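TetR family transcriptional regulator (Clostridium perfringens, PDB 6AZH) probably binds DNA as a homodimeric TetR-family regulator of transcription, with a putative role in controlling fatty acid metabolism. Local coordinates at residues 128-133 and 150-155; 64-69 and 122-127; 9-14 and 36-41; 16-21 and 30-35. All blocks are in the same frame, centred on the assembly; numbering follows the deposited sequence.

In the fold
Four contacts sample the two-part architecture of an all-helical TetR-family subunit. Contacts 3 and 4 come first in the chain, share helix 6-26 and lie within the DNA-binding region; contact 4 is nested inside the loop that contact 3 closes, and their centres are about 9 Å apart. Contacts 2 and 1 follow in series, share helix 113-138 and touch, with centres about 10 Å apart. Contact 1 lies about 35 Å, centre to centre, from contact 3, across the middle of the chain. Helix 50-74, used by contact 2, also packs against helix 6-26 and therefore joins the DNA-binding helices to the C-terminal bundle; contacts 1 and 4 both touch the second subunit.

Contact 1 of 4, residues 128-133 and 150-155; sequences GIERIL and LAHSLF
The carboxylate of Glu-130 approaches the imidazole of His-152 at a slant; Glu-130 OE2 lies 4.4 Å from His-152 ND1, so these polar atoms are not in contact. Each flat group has its polar partner elsewhere: the glutamate forms a salt bridge with Arg-168 of the second subunit, while ND1 of His-152 bonds to the carbonyl of Ser-148, and Tyr-164 of the second subunit meets the ring at an inclined angle. Beside these polar groups the contact is aliphatic. Ala-151 sits at the nearest backbone approach, and its CB is pressed by Glu-130 CG at 3.4 Å and by Ile-129 CG2 at 3.7 Å. The isoleucine offers that branch because CG2 stands anti to its backbone N, CG1 lying beside the N (chi1 -62°); the same methyl also meets Leu-154 CD1 at 3.8 Å. Both methyls of Leu-133 touch Leu-150, CD1 lying 3.8 Å from Leu-150 CG. CD1 also rests 3.7 Å from Ala-151 N, and CD2 meets Leu-154 CD1 tip to tip at 4.1 Å. The axes pass 9.0 Å apart at 121°, a separation consistent with the small alanine at the crossing. On the far side, helix 79-96 packs Leu-83 on Leu-133 and Gln-90 on Ile-129. Such packing of helix 113-138 on helix 147-165 is characteristic of the TetR C-terminal domain, whose late helices build the dimer interface.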
loop_
_atom_site.group_PDB
_atom_site.type_symbol
_atom_site.label_atom_id
_atom_site.label_comp_id
_atom_site.label_asym_id
_atom_site.label_seq_id
_atom_site.Cartn_x
_atom_site.Cartn_y
_atom_site.Cartn_z
ATOM N N GLY A 128 -6.909 -10.531 -13.460
ATOM C CA GLY A 128 -7.764 -11.651 -13.095
ATOM C C GLY A 128 -8.943 -11.218 -12.242
ATOM O O GLY A 128 -10.068 -11.684 -12.440
ATOM N N ILE A 129 -8.699 -10.315 -11.282
ATOM C CA ILE A 129 -9.786 -9.741 -10.489
ATOM C C ILE A 129 -10.772 -9.011 -11.390
ATOM O O ILE A 129 -11.992 -9.137 -11.232
ATOM C CB ILE A 129 -9.231 -8.803 -9.392
ATOM C CG1 ILE A 129 -8.331 -9.569 -8.404
ATOM C CG2 ILE A 129 -10.388 -8.084 -8.645
ATOM C CD1 ILE A 129 -7.524 -8.653 -7.459
ATOM N N GLU A 130 -10.262 -8.232 -12.350
ATOM C CA GLU A 130 -11.154 -7.541 -13.280
ATOM C C GLU A 130 -12.036 -8.526 -14.027
ATOM O O GLU A 130 -13.227 -8.263 -14.242
ATOM C CB GLU A 130 -10.355 -6.702 -14.272
ATOM C CG GLU A 130 -9.571 -5.601 -13.586
ATOM C CD GLU A 130 -8.707 -4.788 -14.525
ATOM O OE1 GLU A 130 -8.825 -4.961 -15.755
ATOM O OE2 GLU A 130 -7.907 -3.976 -14.019
ATOM N N ARG A 131 -11.480 -9.675 -14.419
ATOM C CA ARG A 131 -12.278 -10.651 -15.156
ATOM C C ARG A 131 -13.442 -11.171 -14.317
ATOM O O ARG A 131 -14.553 -11.323 -14.830
ATOM C CB ARG A 131 -11.396 -11.801 -15.637
ATOM C CG ARG A 131 -10.396 -11.381 -16.719
ATOM C CD ARG A 131 -9.767 -12.577 -17.387
ATOM N NE ARG A 131 -8.817 -13.254 -16.512
ATOM C CZ ARG A 131 -7.532 -12.917 -16.402
ATOM N NH1 ARG A 131 -7.038 -11.910 -17.110
ATOM N NH2 ARG A 131 -6.739 -13.588 -15.583
ATOM N N ILE A 132 -13.212 -11.459 -13.034
ATOM C CA ILE A 132 -14.309 -11.917 -12.182
ATOM C C ILE A 132 -15.351 -10.818 -12.029
ATOM O O ILE A 132 -16.564 -11.079 -12.091
ATOM C CB ILE A 132 -13.783 -12.398 -10.817
ATOM C CG1 ILE A 132 -12.810 -13.569 -11.003
ATOM C CG2 ILE A 132 -14.945 -12.802 -9.877
ATOM C CD1 ILE A 132 -12.035 -13.899 -9.751
ATOM N N LEU A 133 -14.901 -9.567 -11.847
ATOM C CA LEU A 133 -15.846 -8.463 -11.689
ATOM C C LEU A 133 -16.692 -8.285 -12.939
ATOM O O LEU A 133 -17.903 -8.053 -12.847
ATOM C CB LEU A 133 -15.111 -7.163 -11.355
ATOM C CG LEU A 133 -14.418 -7.143 -9.985
ATOM C CD1 LEU A 133 -13.515 -5.902 -9.848
ATOM C CD2 LEU A 133 -15.407 -7.219 -8.834
ATOM N N LEU A 150 -12.241 -0.510 -9.290
ATOM C CA LEU A 150 -12.661 -1.434 -8.241
ATOM C C LEU A 150 -11.630 -2.540 -8.029
ATOM O O LEU A 150 -11.254 -2.839 -6.889
ATOM C CB LEU A 150 -14.026 -2.034 -8.582
ATOM C CG LEU A 150 -14.566 -3.025 -7.552
ATOM C CD1 LEU A 150 -14.600 -2.397 -6.155
ATOM C CD2 LEU A 150 -15.966 -3.485 -7.960
ATOM N N ALA A 151 -11.153 -3.152 -9.118
ATOM C CA ALA A 151 -10.191 -4.241 -8.974
ATOM C C ALA A 151 -8.940 -3.779 -8.242
ATOM O O ALA A 151 -8.377 -4.523 -7.431
ATOM C CB ALA A 151 -9.817 -4.817 -10.334
ATOM N N HIS A 152 -8.493 -2.547 -8.501
ATOM C CA HIS A 152 -7.330 -2.059 -7.762
ATOM C C HIS A 152 -7.660 -1.830 -6.296
ATOM O O HIS A 152 -6.799 -2.024 -5.435
ATOM C CB HIS A 152 -6.794 -0.775 -8.390
ATOM C CG HIS A 152 -5.914 -1.023 -9.569
ATOM N ND1 HIS A 152 -6.412 -1.402 -10.795
ATOM C CD2 HIS A 152 -4.567 -0.981 -9.704
ATOM C CE1 HIS A 152 -5.409 -1.563 -11.644
ATOM N NE2 HIS A 152 -4.281 -1.312 -11.007
ATOM N N SER A 153 -8.900 -1.433 -5.993
ATOM C CA SER A 153 -9.332 -1.309 -4.609
ATOM C C SER A 153 -9.352 -2.660 -3.915
ATOM O O SER A 153 -9.040 -2.752 -2.723
ATOM C CB SER A 153 -10.725 -0.663 -4.538
ATOM O OG SER A 153 -10.626 0.723 -4.803
ATOM N N LEU A 154 -9.748 -3.716 -4.634
ATOM C CA LEU A 154 -9.779 -5.044 -4.027
ATOM C C LEU A 154 -8.375 -5.556 -3.764
ATOM O O LEU A 154 -8.115 -6.153 -2.712
ATOM C CB LEU A 154 -10.538 -6.031 -4.913
ATOM C CG LEU A 154 -11.987 -5.680 -5.221
ATOM C CD1 LEU A 154 -12.659 -6.898 -5.824
ATOM C CD2 LEU A 154 -12.677 -5.215 -3.958
ATOM N N PHE A 155 -7.446 -5.319 -4.698
ATOM C CA PHE A 155 -6.052 -5.628 -4.417
ATOM C C PHE A 155 -5.520 -4.751 -3.286
ATOM O O PHE A 155 -4.808 -5.231 -2.395
ATOM C CB PHE A 155 -5.195 -5.448 -5.669
ATOM C CG PHE A 155 -3.750 -5.777 -5.441
ATOM C CD1 PHE A 155 -3.330 -7.098 -5.411
ATOM C CD2 PHE A 155 -2.825 -4.769 -5.216
ATOM C CE1 PHE A 155 -1.999 -7.411 -5.172
ATOM C CE2 PHE A 155 -1.500 -5.071 -4.976
ATOM C CZ PHE A 155 -1.088 -6.391 -4.962
#

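Contact 2 of 4, residues 64-69 and 122-127; sequences IWHEKL and ITEYIE
His-66 and Tyr-125 mark the closest backbone approach of two nearly parallel helical segments, inclined by 9° with their axes 10.2 Å apart. The phenol ring of Tyr-125 fills the groove between them. With its CG anti to the backbone N (chi1 177°), the ring is carried across to helix 50-74, where it has a neighbour on each face. Over one face lies the Leu-69 methyl CD2, a CH-pi contact 4.0 Å from the ring centroid and displaced toward the rim. From the opposite side Trp-65 turns the edge of its six-membered ring to the tyrosine in a T-shaped pair, the planes 83° apart and Trp-65 CE3 3.9 Å from Tyr-125 OH. At the tyrosine edge, CE1 rests 3.5 Å from the carbonyl oxygen of Trp-65. His-66 lies farther toward the surface and directs its ring edge at the other backbone, with CE1 3.5 Å from Tyr-125 N. Nearby, a water donates to Glu-124 OE1 at 2.8 Å; its approach to His-66 NE2 is improbably short, so a bridge there remains doubtful. The phenol hydroxyl is bonded to Gln-90 of helix 79-96, which also supplies Met-89 and Leu-93 to the aromatic cluster. Chemically, then, the contact pairs a buried aromatic core, whose one hydroxyl is satisfied by an amide, with a hydrated margin where the nearby carboxylate would tend to stabilise a protonated histidine.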
loop_
_atom_site.group_PDB
_atom_site.type_symbol
_atom_site.label_atom_id
_atom_site.label_comp_id
_atom_site.label_asym_id
_atom_site.label_seq_id
_atom_site.Cartn_x
_atom_site.Cartn_y
_atom_site.Cartn_z
ATOM N N ILE A 64 2.348 -18.539 -7.165
ATOM C CA ILE A 64 1.241 -19.088 -6.391
ATOM C C ILE A 64 0.052 -18.131 -6.407
ATOM O O ILE A 64 -1.098 -18.570 -6.342
ATOM C CB ILE A 64 1.701 -19.437 -4.955
ATOM C CG1 ILE A 64 0.618 -20.196 -4.170
ATOM C CG2 ILE A 64 2.120 -18.194 -4.189
ATOM C CD1 ILE A 64 0.312 -21.578 -4.693
ATOM N N TRP A 65 0.296 -16.821 -6.521
ATOM C CA TRP A 65 -0.813 -15.868 -6.605
ATOM C C TRP A 65 -1.610 -16.076 -7.890
ATOM O O TRP A 65 -2.843 -16.192 -7.860
ATOM C CB TRP A 65 -0.282 -14.434 -6.507
ATOM C CG TRP A 65 0.275 -14.113 -5.137
ATOM C CD1 TRP A 65 1.505 -14.456 -4.650
ATOM C CD2 TRP A 65 -0.399 -13.423 -4.073
ATOM N NE1 TRP A 65 1.647 -14.015 -3.359
ATOM C CE2 TRP A 65 0.487 -13.382 -2.976
ATOM C CE3 TRP A 65 -1.674 -12.846 -3.940
ATOM C CZ2 TRP A 65 0.153 -12.766 -1.765
ATOM C CZ3 TRP A 65 -2.006 -12.237 -2.736
ATOM C CH2 TRP A 65 -1.101 -12.206 -1.667
ATOM N N HIS A 66 -0.917 -16.152 -9.030
ATOM C CA HIS A 66 -1.583 -16.436 -10.301
ATOM C C HIS A 66 -2.264 -17.796 -10.278
ATOM O O HIS A 66 -3.384 -17.946 -10.778
ATOM C CB HIS A 66 -0.579 -16.398 -11.453
ATOM C CG HIS A 66 -0.115 -15.028 -11.806
ATOM N ND1 HIS A 66 -0.965 -14.061 -12.286
ATOM C CD2 HIS A 66 1.117 -14.467 -11.763
ATOM C CE1 HIS A 66 -0.282 -12.953 -12.509
ATOM N NE2 HIS A 66 0.987 -13.177 -12.209
ATOM N N GLU A 67 -1.599 -18.799 -9.705
ATOM C CA GLU A 67 -2.162 -20.146 -9.677
ATOM C C GLU A 67 -3.475 -20.177 -8.904
ATOM O O GLU A 67 -4.484 -20.713 -9.383
ATOM C CB GLU A 67 -1.158 -21.115 -9.060
ATOM C CG GLU A 67 -1.688 -22.532 -8.860
ATOM C CD GLU A 67 -0.692 -23.421 -8.142
ATOM O OE1 GLU A 67 -1.133 -24.345 -7.422
ATOM O OE2 GLU A 67 0.535 -23.179 -8.284
ATOM N N LYS A 68 -3.474 -19.608 -7.697
ATOM C CA LYS A 68 -4.669 -19.642 -6.861
ATOM C C LYS A 68 -5.782 -18.769 -7.421
ATOM O O LYS A 68 -6.960 -19.132 -7.301
ATOM C CB LYS A 68 -4.327 -19.224 -5.433
ATOM C CG LYS A 68 -3.474 -20.243 -4.706
ATOM C CD LYS A 68 -3.731 -20.220 -3.212
ATOM C CE LYS A 68 -2.805 -21.180 -2.469
ATOM N NZ LYS A 68 -3.279 -22.588 -2.545
ATOM N N LEU A 69 -5.442 -17.637 -8.045
ATOM C CA LEU A 69 -6.477 -16.826 -8.678
ATOM C C LEU A 69 -7.063 -17.544 -9.888
ATOM O O LEU A 69 -8.286 -17.563 -10.072
ATOM C CB LEU A 69 -5.921 -15.463 -9.079
ATOM C CG LEU A 69 -6.900 -14.496 -9.744
ATOM C CD1 LEU A 69 -8.089 -14.213 -8.829
ATOM C CD2 LEU A 69 -6.189 -13.201 -10.126
ATOM N N ILE A 122 2.136 -7.146 -11.152
ATOM C CA ILE A 122 0.963 -6.984 -10.294
ATOM C C ILE A 122 -0.275 -6.718 -11.138
ATOM O O ILE A 122 -1.370 -7.222 -10.842
ATOM C CB ILE A 122 1.226 -5.859 -9.272
ATOM C CG1 ILE A 122 2.389 -6.254 -8.340
ATOM C CG2 ILE A 122 -0.030 -5.499 -8.503
ATOM C CD1 ILE A 122 2.155 -7.522 -7.541
ATOM N N THR A 123 -0.122 -5.929 -12.203
ATOM C CA THR A 123 -1.246 -5.634 -13.093
ATOM C C THR A 123 -1.796 -6.903 -13.720
ATOM O O THR A 123 -3.020 -7.081 -13.799
ATOM C CB THR A 123 -0.809 -4.632 -14.168
ATOM O OG1 THR A 123 -0.558 -3.367 -13.549
ATOM C CG2 THR A 123 -1.897 -4.442 -15.237
ATOM N N GLU A 124 -0.907 -7.802 -14.165
ATOM C CA GLU A 124 -1.341 -9.114 -14.637
ATOM C C GLU A 124 -2.216 -9.823 -13.610
ATOM O O GLU A 124 -3.253 -10.406 -13.958
ATOM C CB GLU A 124 -0.127 -9.982 -14.974
ATOM C CG GLU A 124 0.582 -9.583 -16.259
ATOM C CD GLU A 124 1.906 -10.319 -16.451
ATOM O OE1 GLU A 124 2.158 -11.307 -15.730
ATOM O OE2 GLU A 124 2.696 -9.904 -17.326
ATOM N N TYR A 125 -1.815 -9.797 -12.339
ATOM C CA TYR A 125 -2.650 -10.391 -11.301
ATOM C C TYR A 125 -3.985 -9.661 -11.184
ATOM O O TYR A 125 -5.045 -10.293 -11.112
ATOM C CB TYR A 125 -1.914 -10.389 -9.958
ATOM C CG TYR A 125 -2.752 -10.916 -8.815
ATOM C CD1 TYR A 125 -2.848 -12.282 -8.573
ATOM C CD2 TYR A 125 -3.459 -10.057 -7.983
ATOM C CE1 TYR A 125 -3.606 -12.767 -7.548
ATOM C CE2 TYR A 125 -4.229 -10.542 -6.951
ATOM C CZ TYR A 125 -4.297 -11.902 -6.739
ATOM O OH TYR A 125 -5.066 -12.399 -5.708
ATOM N N ILE A 126 -3.955 -8.324 -11.160
ATOM C CA ILE A 126 -5.186 -7.550 -10.971
ATOM C C ILE A 126 -6.157 -7.761 -12.132
ATOM O O ILE A 126 -7.381 -7.695 -11.947
ATOM C CB ILE A 126 -4.834 -6.062 -10.752
ATOM C CG1 ILE A 126 -4.120 -5.890 -9.411
ATOM C CG2 ILE A 126 -6.083 -5.160 -10.790
ATOM C CD1 ILE A 126 -3.556 -4.519 -9.190
ATOM N N GLU A 127 -5.644 -8.058 -13.331
ATOM C CA GLU A 127 -6.533 -8.326 -14.461
ATOM C C GLU A 127 -7.399 -9.555 -14.225
ATOM O O GLU A 127 -8.514 -9.634 -14.752
ATOM C CB GLU A 127 -5.720 -8.491 -15.747
ATOM C CG GLU A 127 -5.285 -7.166 -16.341
ATOM C CD GLU A 127 -4.155 -7.312 -17.343
ATOM O OE1 GLU A 127 -3.722 -8.459 -17.602
ATOM O OE2 GLU A 127 -3.702 -6.273 -17.863
HETATM O O HOH W 1 2.497 -11.412 -12.945
#

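Contact 3 of 4, residues 9-14 and 36-41; sequences KAIFEA and ANVAKG
Ala-36 presses its methyl against the flank of helix 6-26, between Ala-10 and Ala-14. Its CB comes 3.5 Å from the carbonyl oxygen of Ala-10 and 3.7 Å from the CB of Ala-14, so one small side chain meets both backbone and methyl. The approach is mutual: Ala-10 CB lies 3.5 Å from the carbonyl oxygen of Ala-36, and Ala-14 CB is equally close to Ala-36 N. With three alanines at the meeting point, the CA atoms of Ala-10 and Ala-36 come within 5.0 Å. Val-38 continues the contact past the turn. Its CG1 stands anti to the backbone N (chi1 169°), which leaves CG2 as the branch facing the helix, 3.9 Å from Ala-10 CB and 4.2 Å from Ile-11 CG1. Behind this first shell, Ile-11 extends into the domain core against Ile-32, Phe-47 and Ile-53, while Val-38 also packs on Arg-6 and Thr-7. Between Ala-36 and Val-38 the chain turns through a Schellman motif: Asn-37 takes a positive phi of 57°, and two bonds run back into the last turn of helix 29-36. Arg-6 donates to the carbonyl of Asn-37, fastening the reversal to the start of helix 6-26. Ala-39 then occupies the N-cap position of the next helix, and Lys-40 is salt-bridged to Asp-30. Helix 29-36, the turn and helix 40-46 form the helix-turn-helix, which here packs on helix 6-26; helix 40-46 is probably the DNA-recognition helix, as in TetR relatives.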
loop_
_atom_site.group_PDB
_atom_site.type_symbol
_atom_site.label_atom_id
_atom_site.label_comp_id
_atom_site.label_asym_id
_atom_site.label_seq_id
_atom_site.Cartn_x
_atom_site.Cartn_y
_atom_site.Cartn_z
ATOM N N LYS A 9 16.495 -22.093 -3.974
ATOM C CA LYS A 9 15.538 -21.997 -2.871
ATOM C C LYS A 9 16.125 -21.246 -1.683
ATOM O O LYS A 9 15.437 -20.433 -1.055
ATOM C CB LYS A 9 15.065 -23.384 -2.424
ATOM C CG LYS A 9 14.101 -23.336 -1.216
ATOM C CD LYS A 9 13.223 -24.587 -1.146
ATOM C CE LYS A 9 12.018 -24.390 -0.224
ATOM N NZ LYS A 9 12.420 -24.319 1.207
ATOM N N ALA A 10 17.397 -21.504 -1.351
ATOM C CA ALA A 10 18.011 -20.825 -0.220
ATOM C C ALA A 10 18.138 -19.330 -0.487
ATOM O O ALA A 10 17.850 -18.512 0.393
ATOM C CB ALA A 10 19.394 -21.434 0.079
ATOM N N ILE A 11 18.572 -18.967 -1.696
ATOM C CA ILE A 11 18.675 -17.563 -2.089
ATOM C C ILE A 11 17.297 -16.930 -2.087
ATOM O O ILE A 11 17.101 -15.824 -1.570
ATOM C CB ILE A 11 19.343 -17.449 -3.473
ATOM C CG1 ILE A 11 20.836 -17.800 -3.366
ATOM C CG2 ILE A 11 19.168 -16.043 -4.081
ATOM C CD1 ILE A 11 21.475 -18.102 -4.682
ATOM N N PHE A 12 16.321 -17.629 -2.660
ATOM C CA PHE A 12 14.944 -17.131 -2.686
ATOM C C PHE A 12 14.455 -16.780 -1.288
ATOM O O PHE A 12 14.014 -15.649 -1.032
ATOM C CB PHE A 12 14.040 -18.183 -3.330
ATOM C CG PHE A 12 12.566 -17.825 -3.326
ATOM C CD1 PHE A 12 12.049 -16.956 -4.271
ATOM C CD2 PHE A 12 11.706 -18.380 -2.390
ATOM C CE1 PHE A 12 10.696 -16.632 -4.281
ATOM C CE2 PHE A 12 10.338 -18.060 -2.386
ATOM C CZ PHE A 12 9.836 -17.191 -3.340
ATOM N N GLU A 13 14.532 -17.737 -0.359
ATOM C CA GLU A 13 14.008 -17.491 0.979
ATOM C C GLU A 13 14.820 -16.434 1.717
ATOM O O GLU A 13 14.250 -15.576 2.400
ATOM C CB GLU A 13 13.953 -18.794 1.770
ATOM C CG GLU A 13 12.706 -19.606 1.439
ATOM C CD GLU A 13 12.653 -20.955 2.126
ATOM O OE1 GLU A 13 13.423 -21.178 3.088
ATOM O OE2 GLU A 13 11.835 -21.798 1.695
ATOM N N ALA A 14 16.151 -16.470 1.605
ATOM C CA ALA A 14 16.944 -15.448 2.272
ATOM C C ALA A 14 16.722 -14.077 1.653
ATOM O O ALA A 14 16.670 -13.069 2.371
ATOM C CB ALA A 14 18.439 -15.810 2.236
ATOM N N ALA A 36 21.672 -16.876 3.073
ATOM C CA ALA A 36 21.274 -18.097 2.392
ATOM C C ALA A 36 22.176 -19.285 2.698
ATOM O O ALA A 36 21.806 -20.410 2.360
ATOM C CB ALA A 36 21.252 -17.880 0.879
ATOM N N ASN A 37 23.344 -19.070 3.294
ATOM C CA ASN A 37 24.320 -20.149 3.444
ATOM C C ASN A 37 24.675 -20.736 2.084
ATOM O O ASN A 37 24.712 -21.952 1.905
ATOM C CB ASN A 37 23.794 -21.243 4.374
ATOM C CG ASN A 37 24.242 -21.060 5.788
ATOM O OD1 ASN A 37 25.253 -21.625 6.201
ATOM N ND2 ASN A 37 23.486 -20.283 6.551
ATOM N N VAL A 38 24.892 -19.857 1.108
ATOM C CA VAL A 38 25.290 -20.221 -0.244
ATOM C C VAL A 38 26.632 -19.561 -0.531
ATOM O O VAL A 38 26.779 -18.347 -0.353
ATOM C CB VAL A 38 24.240 -19.788 -1.278
ATOM C CG1 VAL A 38 24.778 -19.922 -2.682
ATOM C CG2 VAL A 38 22.987 -20.626 -1.117
ATOM N N ALA A 39 27.607 -20.352 -0.962
ATOM C CA ALA A 39 28.903 -19.781 -1.311
ATOM C C ALA A 39 28.727 -18.680 -2.357
ATOM O O ALA A 39 27.987 -18.846 -3.329
ATOM C CB ALA A 39 29.828 -20.884 -1.838
ATOM N N LYS A 40 29.421 -17.548 -2.168
ATOM C CA LYS A 40 29.172 -16.396 -3.035
ATOM C C LYS A 40 29.483 -16.709 -4.495
ATOM O O LYS A 40 28.785 -16.234 -5.402
ATOM C CB LYS A 40 29.973 -15.179 -2.561
ATOM C CG LYS A 40 29.201 -13.869 -2.694
ATOM C CD LYS A 40 30.024 -12.659 -2.283
ATOM C CE LYS A 40 30.551 -12.790 -0.872
ATOM N NZ LYS A 40 30.553 -11.471 -0.173
ATOM N N GLY A 41 30.525 -17.505 -4.750
ATOM C CA GLY A 41 30.819 -17.886 -6.124
ATOM C C GLY A 41 29.689 -18.665 -6.770
ATOM O O GLY A 41 29.408 -18.504 -7.961
#

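Contact 4 of 4, residues 16-21 and 30-35; sequences INVFAT and DEIASK
Val-18 stands over helix 29-36, the first helix of the helix-turn-helix in this TetR-type DNA-binding domain, and meets Glu-31, Ile-32 and Lys-35. The segments run in roughly opposing directions, at 135°, with axes 9.8 Å apart. Val-18 crosses each of its three partners at an oblique angle, meeting Ile-32 chiefly with CB, Glu-31 with both methyls and Lys-35 with CG2. Its CB lies 4.0 Å from Ile-32 CG1, whereas the CG2 branch, placed beside its own backbone N, touches Glu-31 CG at 3.9 Å and Lys-35 CG at 4.1 Å. These last two partners are the aliphatic stems of charged residues, which give the valine an apolar margin while their polar ends lie beyond it. On the inner side, the Ile-32 chain is extended (chi2 166°), carrying CD1 to within 4.1 Å of Phe-19 CZ; the methyl approaches the phenyl ring at a slant. Phe-19 itself makes an edge-to-face pair with Phe-54 of helix 50-74, and Ile-32 is backed by Ala-15. The contact therefore joins helix 6-26 to helix 29-36 through a core that continues toward helix 50-74. At its rim the folded Lys-35 chain returns NZ to Glu-31 OE2, a 2.9 Å salt bridge between residues one helical turn apart, with the nitrogen 35° out of the carboxylate plane.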
loop_
_atom_site.group_PDB
_atom_site.type_symbol
_atom_site.label_atom_id
_atom_site.label_comp_id
_atom_site.label_asym_id
_atom_site.label_seq_id
_atom_site.Cartn_x
_atom_site.Cartn_y
_atom_site.Cartn_z
ATOM N N ILE A 16 14.111 -12.826 0.225
ATOM C CA ILE A 16 12.850 -12.242 0.685
ATOM C C ILE A 16 13.056 -11.510 2.004
ATOM O O ILE A 16 12.631 -10.361 2.169
ATOM C CB ILE A 16 11.759 -13.317 0.816
ATOM C CG1 ILE A 16 11.212 -13.684 -0.558
ATOM C CG2 ILE A 16 10.635 -12.798 1.686
ATOM C CD1 ILE A 16 10.492 -15.013 -0.581
ATOM N N ASN A 17 13.718 -12.167 2.966
ATOM C CA ASN A 17 13.882 -11.560 4.284
ATOM C C ASN A 17 14.818 -10.355 4.241
ATOM O O ASN A 17 14.551 -9.337 4.890
ATOM C CB ASN A 17 14.375 -12.598 5.285
ATOM C CG ASN A 17 13.297 -13.558 5.681
ATOM O OD1 ASN A 17 12.119 -13.192 5.746
ATOM N ND2 ASN A 17 13.678 -14.802 5.936
ATOM N N VAL A 18 15.909 -10.435 3.474
ATOM C CA VAL A 18 16.817 -9.293 3.367
ATOM C C VAL A 18 16.100 -8.104 2.738
ATOM O O VAL A 18 16.099 -6.994 3.287
ATOM C CB VAL A 18 18.075 -9.674 2.567
ATOM C CG1 VAL A 18 18.933 -8.449 2.350
ATOM C CG2 VAL A 18 18.879 -10.753 3.316
ATOM N N PHE A 19 15.476 -8.321 1.576
ATOM C CA PHE A 19 14.728 -7.252 0.918
ATOM C C PHE A 19 13.618 -6.706 1.824
ATOM O O PHE A 19 13.389 -5.495 1.865
ATOM C CB PHE A 19 14.137 -7.755 -0.403
ATOM C CG PHE A 19 15.138 -7.903 -1.517
ATOM C CD1 PHE A 19 15.991 -6.856 -1.849
ATOM C CD2 PHE A 19 15.199 -9.082 -2.260
ATOM C CE1 PHE A 19 16.900 -6.986 -2.894
ATOM C CE2 PHE A 19 16.102 -9.226 -3.308
ATOM C CZ PHE A 19 16.962 -8.173 -3.626
ATOM N N ALA A 20 12.913 -7.579 2.549
ATOM C CA ALA A 20 11.827 -7.089 3.401
ATOM C C ALA A 20 12.352 -6.298 4.591
ATOM O O ALA A 20 11.696 -5.358 5.047
ATOM C CB ALA A 20 10.957 -8.246 3.895
ATOM N N THR A 21 13.529 -6.654 5.094
ATOM C CA THR A 21 14.088 -5.982 6.260
ATOM C C THR A 21 14.718 -4.643 5.883
ATOM O O THR A 21 14.456 -3.618 6.521
ATOM C CB THR A 21 15.122 -6.904 6.915
ATOM O OG1 THR A 21 14.448 -8.037 7.475
ATOM C CG2 THR A 21 15.896 -6.165 8.010
ATOM N N ASP A 30 26.110 -9.620 -0.956
ATOM C CA ASP A 30 26.921 -10.105 0.163
ATOM C C ASP A 30 26.048 -10.631 1.297
ATOM O O ASP A 30 26.288 -11.716 1.840
ATOM C CB ASP A 30 27.821 -8.987 0.703
ATOM C CG ASP A 30 28.844 -8.503 -0.298
ATOM O OD1 ASP A 30 29.293 -9.294 -1.159
ATOM O OD2 ASP A 30 29.205 -7.314 -0.201
ATOM N N GLU A 31 25.025 -9.860 1.673
ATOM C CA GLU A 31 24.167 -10.255 2.779
ATOM C C GLU A 31 23.276 -11.432 2.395
ATOM O O GLU A 31 23.060 -12.340 3.206
ATOM C CB GLU A 31 23.331 -9.053 3.240
ATOM C CG GLU A 31 22.317 -9.348 4.346
ATOM C CD GLU A 31 22.943 -9.624 5.712
ATOM O OE1 GLU A 31 24.191 -9.618 5.837
ATOM O OE2 GLU A 31 22.171 -9.838 6.674
ATOM N N ILE A 32 22.769 -11.447 1.156
ATOM C CA ILE A 32 21.905 -12.543 0.723
ATOM C C ILE A 32 22.675 -13.862 0.699
ATOM O O ILE A 32 22.159 -14.904 1.118
ATOM C CB ILE A 32 21.274 -12.225 -0.649
ATOM C CG1 ILE A 32 20.286 -11.055 -0.508
ATOM C CG2 ILE A 32 20.569 -13.465 -1.219
ATOM C CD1 ILE A 32 19.847 -10.422 -1.820
ATOM N N ALA A 33 23.923 -13.841 0.223
ATOM C CA ALA A 33 24.728 -15.064 0.216
ATOM C C ALA A 33 24.942 -15.570 1.633
ATOM O O ALA A 33 24.794 -16.766 1.911
ATOM C CB ALA A 33 26.083 -14.813 -0.464
ATOM N N SER A 34 25.295 -14.660 2.541
ATOM C CA SER A 34 25.529 -15.026 3.931
ATOM C C SER A 34 24.274 -15.614 4.553
ATOM O O SER A 34 24.308 -16.696 5.149
ATOM C CB SER A 34 25.998 -13.795 4.708
ATOM O OG SER A 34 26.059 -14.064 6.089
ATOM N N LYS A 35 23.140 -14.925 4.384
ATOM C CA LYS A 35 21.904 -15.392 4.999
ATOM C C LYS A 35 21.427 -16.692 4.372
ATOM O O LYS A 35 20.818 -17.526 5.058
ATOM C CB LYS A 35 20.821 -14.314 4.894
ATOM C CG LYS A 35 21.004 -13.140 5.857
ATOM C CD LYS A 35 20.631 -13.529 7.286
ATOM C CE LYS A 35 20.644 -12.318 8.222
ATOM N NZ LYS A 35 22.025 -11.923 8.617
#